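Local structure of nudix Hydrolase, RenU (Mycolicibacterium smegmatis, 6UUF) at residues A70-A75 against L86-T91. The protein probably hydrolyses nucleoside-diphosphate-linked substrates such as NADH, as a magnesium-dependent member of the Nudix hydrolase family. The protein carries 3 engineered substitutions. Numbering follows the deposited sequence.
Sequences AAVRAA and LTVRTT. Engineered in segment 70-75: A74 (natural residue Glu).
V72 reaches out from the helix and lays its CG2 methyl against two side chains of the segment 86-91, the CD1 branch of L86 and the CG2 branch of V88. The closer of the two meetings is with V88, where V72 CG2 stands 3.9 Å from V88 CG2; V72 CG2 lies 4.1 Å from L86 CD1. One methyl therefore carries both contacts. Its direction follows from the valine torsion: with CG1 anti to the backbone N (chi1 172°), CG2 lies anti to the carbonyl carbon and points across the interface. V88 adopts the same torsion and likewise offers its CG2, so the two valines meet methyl to methyl at an oblique crossing. L86, two residues earlier in the chain than V88, adds its CD1 to the same methyl, and CD1 is the branch of L86 turned to V72.

No hydrogen bond links the two backbones, whose nearest CA atoms, those of V72 and V88, are 8.6 Å apart. The union is a small apolar one of 111 Å², near the surface, and none of its three touching residues is fully buried. A83, in the loop between the segments, also touches V72. A71 and V88 both pack on V110 of strand 104-113, while A75 and L86 rest on strand 23-31. R73, next to V72, forms a salt bridge with E65, and both occupy the positions of the Arg and a Glu of the Nudix-box sequence motif; A74 is an engineered replacement of the natural Glu. The contact thus joins helix 67-79 to the segment 86-91, an example of the Nudix-box helix packed against the sheet of the alpha/beta/alpha Nudix fold.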
ATOM      1  N   ALA A  70      -2.319  -5.378  -9.014  1.00 31.90           N
ATOM      2  CA  ALA A  70      -3.331  -5.350  -7.977  1.00 31.79           C
ATOM      3  C   ALA A  70      -3.282  -4.014  -7.240  1.00 33.36           C
ATOM      4  O   ALA A  70      -4.311  -3.422  -7.002  1.00 36.84           O
ATOM      5  CB  ALA A  70      -3.166  -6.488  -7.000  1.00 32.26           C
ATOM      6  N   ALA A  71      -2.082  -3.538  -6.920  1.00 30.92           N
ATOM      7  CA  ALA A  71      -1.903  -2.309  -6.148  1.00 29.15           C
ATOM      8  C   ALA A  71      -2.319  -1.058  -6.942  1.00 31.64           C
ATOM      9  O   ALA A  71      -2.882  -0.122  -6.414  1.00 33.33           O
ATOM     10  CB  ALA A  71      -0.469  -2.188  -5.677  1.00 26.99           C
ATOM     11  N   VAL A  72      -2.035  -1.054  -8.214  1.00 32.83           N
ATOM     12  CA  VAL A  72      -2.412   0.046  -9.075  1.00 34.19           C
ATOM     13  C   VAL A  72      -3.932   0.071  -9.218  1.00 34.48           C
ATOM     14  O   VAL A  72      -4.533   1.145  -9.093  1.00 32.24           O
ATOM     15  CB  VAL A  72      -1.670  -0.058 -10.417  1.00 34.50           C
ATOM     16  CG1 VAL A  72      -2.182   0.955 -11.421  1.00 36.27           C
ATOM     17  CG2 VAL A  72      -0.196   0.166 -10.180  1.00 33.76           C
ATOM     18  N   ARG A  73      -4.546  -1.099  -9.409  1.00 37.21           N
ATOM     19  CA  ARG A  73      -6.030  -1.199  -9.505  1.00 37.36           C
ATOM     20  C   ARG A  73      -6.704  -0.729  -8.206  1.00 40.56           C
ATOM     21  O   ARG A  73      -7.706  -0.002  -8.266  1.00 39.18           O
ATOM     22  CB  ARG A  73      -6.522  -2.605  -9.905  1.00 38.46           C
ATOM     23  CG  ARG A  73      -7.986  -2.916  -9.517  1.00 40.78           C
ATOM     24  CD  ARG A  73      -8.495  -4.343  -9.829  1.00 44.69           C
ATOM     25  NE  ARG A  73      -7.740  -5.428  -9.168  1.00 41.35           N
ATOM     26  CZ  ARG A  73      -7.867  -5.798  -7.897  1.00 47.00           C
ATOM     27  NH1 ARG A  73      -8.713  -5.175  -7.069  1.00 55.49           N
ATOM     28  NH2 ARG A  73      -7.109  -6.772  -7.426  1.00 47.09           N
ATOM     29  N   ALA A  74      -6.155  -1.150  -7.055  1.00 35.81           N
ATOM     30  CA  ALA A  74      -6.637  -0.730  -5.759  1.00 37.02           C
ATOM     31  C   ALA A  74      -6.524   0.771  -5.584  1.00 37.26           C
ATOM     32  O   ALA A  74      -7.433   1.391  -5.100  1.00 39.58           O
ATOM     33  CB  ALA A  74      -5.866  -1.429  -4.653  1.00 39.94           C
ATOM     34  N   ALA A  75      -5.403   1.356  -5.982  1.00 37.47           N
ATOM     35  CA  ALA A  75      -5.233   2.811  -5.913  1.00 39.04           C
ATOM     36  C   ALA A  75      -6.218   3.598  -6.800  1.00 41.61           C
ATOM     37  O   ALA A  75      -6.694   4.684  -6.407  1.00 41.00           O
ATOM     38  CB  ALA A  75      -3.807   3.181  -6.273  1.00 36.96           C
ATOM     39  N   LEU A  86       1.363   7.377 -13.081  1.00 40.52           N
ATOM     40  CA  LEU A  86       2.325   6.868 -12.120  1.00 45.17           C
ATOM     41  C   LEU A  86       3.291   5.893 -12.758  1.00 41.60           C
ATOM     42  O   LEU A  86       3.052   5.420 -13.860  1.00 45.74           O
ATOM     43  CB  LEU A  86       1.597   6.256 -10.924  1.00 47.14           C
ATOM     44  CG  LEU A  86       0.566   5.143 -11.178  1.00 48.50           C
ATOM     45  CD1 LEU A  86       1.221   3.784 -11.352  1.00 53.08           C
ATOM     46  CD2 LEU A  86      -0.451   5.088 -10.058  1.00 47.40           C
ATOM     47  N   THR A  87       4.373   5.604 -12.045  1.00 34.81           N
ATOM     48  CA  THR A  87       5.421   4.721 -12.548  1.00 36.74           C
ATOM     49  C   THR A  87       5.844   3.736 -11.475  1.00 33.67           C
ATOM     50  O   THR A  87       6.358   4.149 -10.444  1.00 29.82           O
ATOM     51  CB  THR A  87       6.632   5.549 -13.014  1.00 37.17           C
ATOM     52  OG1 THR A  87       6.212   6.410 -14.073  1.00 38.97           O
ATOM     53  CG2 THR A  87       7.748   4.645 -13.537  1.00 37.84           C
ATOM     54  N   VAL A  88       5.629   2.444 -11.722  1.00 30.57           N
ATOM     55  CA  VAL A  88       5.907   1.436 -10.710  1.00 30.39           C
ATOM     56  C   VAL A  88       7.409   1.208 -10.686  1.00 30.78           C
ATOM     57  O   VAL A  88       8.040   1.044 -11.742  1.00 31.08           O
ATOM     58  CB  VAL A  88       5.151   0.123 -10.985  1.00 31.57           C
ATOM     59  CG1 VAL A  88       5.617  -0.984 -10.032  1.00 31.01           C
ATOM     60  CG2 VAL A  88       3.640   0.328 -10.866  1.00 31.20           C
ATOM     61  N   ARG A  89       7.986   1.200  -9.497  1.00 29.57           N
ATOM     62  CA  ARG A  89       9.452   1.066  -9.335  1.00 30.75           C
ATOM     63  C   ARG A  89       9.818  -0.366  -8.942  1.00 31.08           C
ATOM     64  O   ARG A  89      10.449  -1.076  -9.707  1.00 29.83           O
ATOM     65  CB  ARG A  89       9.969   2.048  -8.308  1.00 28.95           C
ATOM     66  CG  ARG A  89       9.644   3.500  -8.605  1.00 32.19           C
ATOM     67  CD  ARG A  89      10.228   3.990  -9.918  1.00 33.18           C
ATOM     68  NE  ARG A  89      11.678   3.755  -9.992  1.00 32.76           N
ATOM     69  CZ  ARG A  89      12.604   4.520  -9.427  1.00 32.44           C
ATOM     70  NH1 ARG A  89      12.280   5.596  -8.707  1.00 33.11           N
ATOM     71  NH2 ARG A  89      13.871   4.198  -9.571  1.00 36.33           N
ATOM     72  N   THR A  90       9.368  -0.830  -7.799  1.00 28.14           N
ATOM     73  CA  THR A  90       9.659  -2.213  -7.416  1.00 33.35           C
ATOM     74  C   THR A  90       8.587  -2.736  -6.440  1.00 34.95           C
ATOM     75  O   THR A  90       7.644  -2.014  -6.126  1.00 32.87           O
ATOM     76  CB  THR A  90      11.103  -2.304  -6.791  1.00 34.31           C
ATOM     77  OG1 THR A  90      11.530  -3.668  -6.678  1.00 35.17           O
ATOM     78  CG2 THR A  90      11.152  -1.677  -5.432  1.00 32.91           C
ATOM     79  N   THR A  91       8.727  -3.998  -6.015  1.00 34.65           N
ATOM     80  CA  THR A  91       7.842  -4.616  -5.044  1.00 34.20           C
ATOM     81  C   THR A  91       8.699  -5.098  -3.879  1.00 36.41           C
ATOM     82  O   THR A  91       9.802  -5.585  -4.093  1.00 34.56           O
ATOM     83  CB  THR A  91       7.122  -5.828  -5.638  1.00 36.21           C
ATOM     84  OG1 THR A  91       8.093  -6.816  -5.974  1.00 38.61           O
ATOM     85  CG2 THR A  91       6.343  -5.437  -6.914  1.00 38.21           C
TER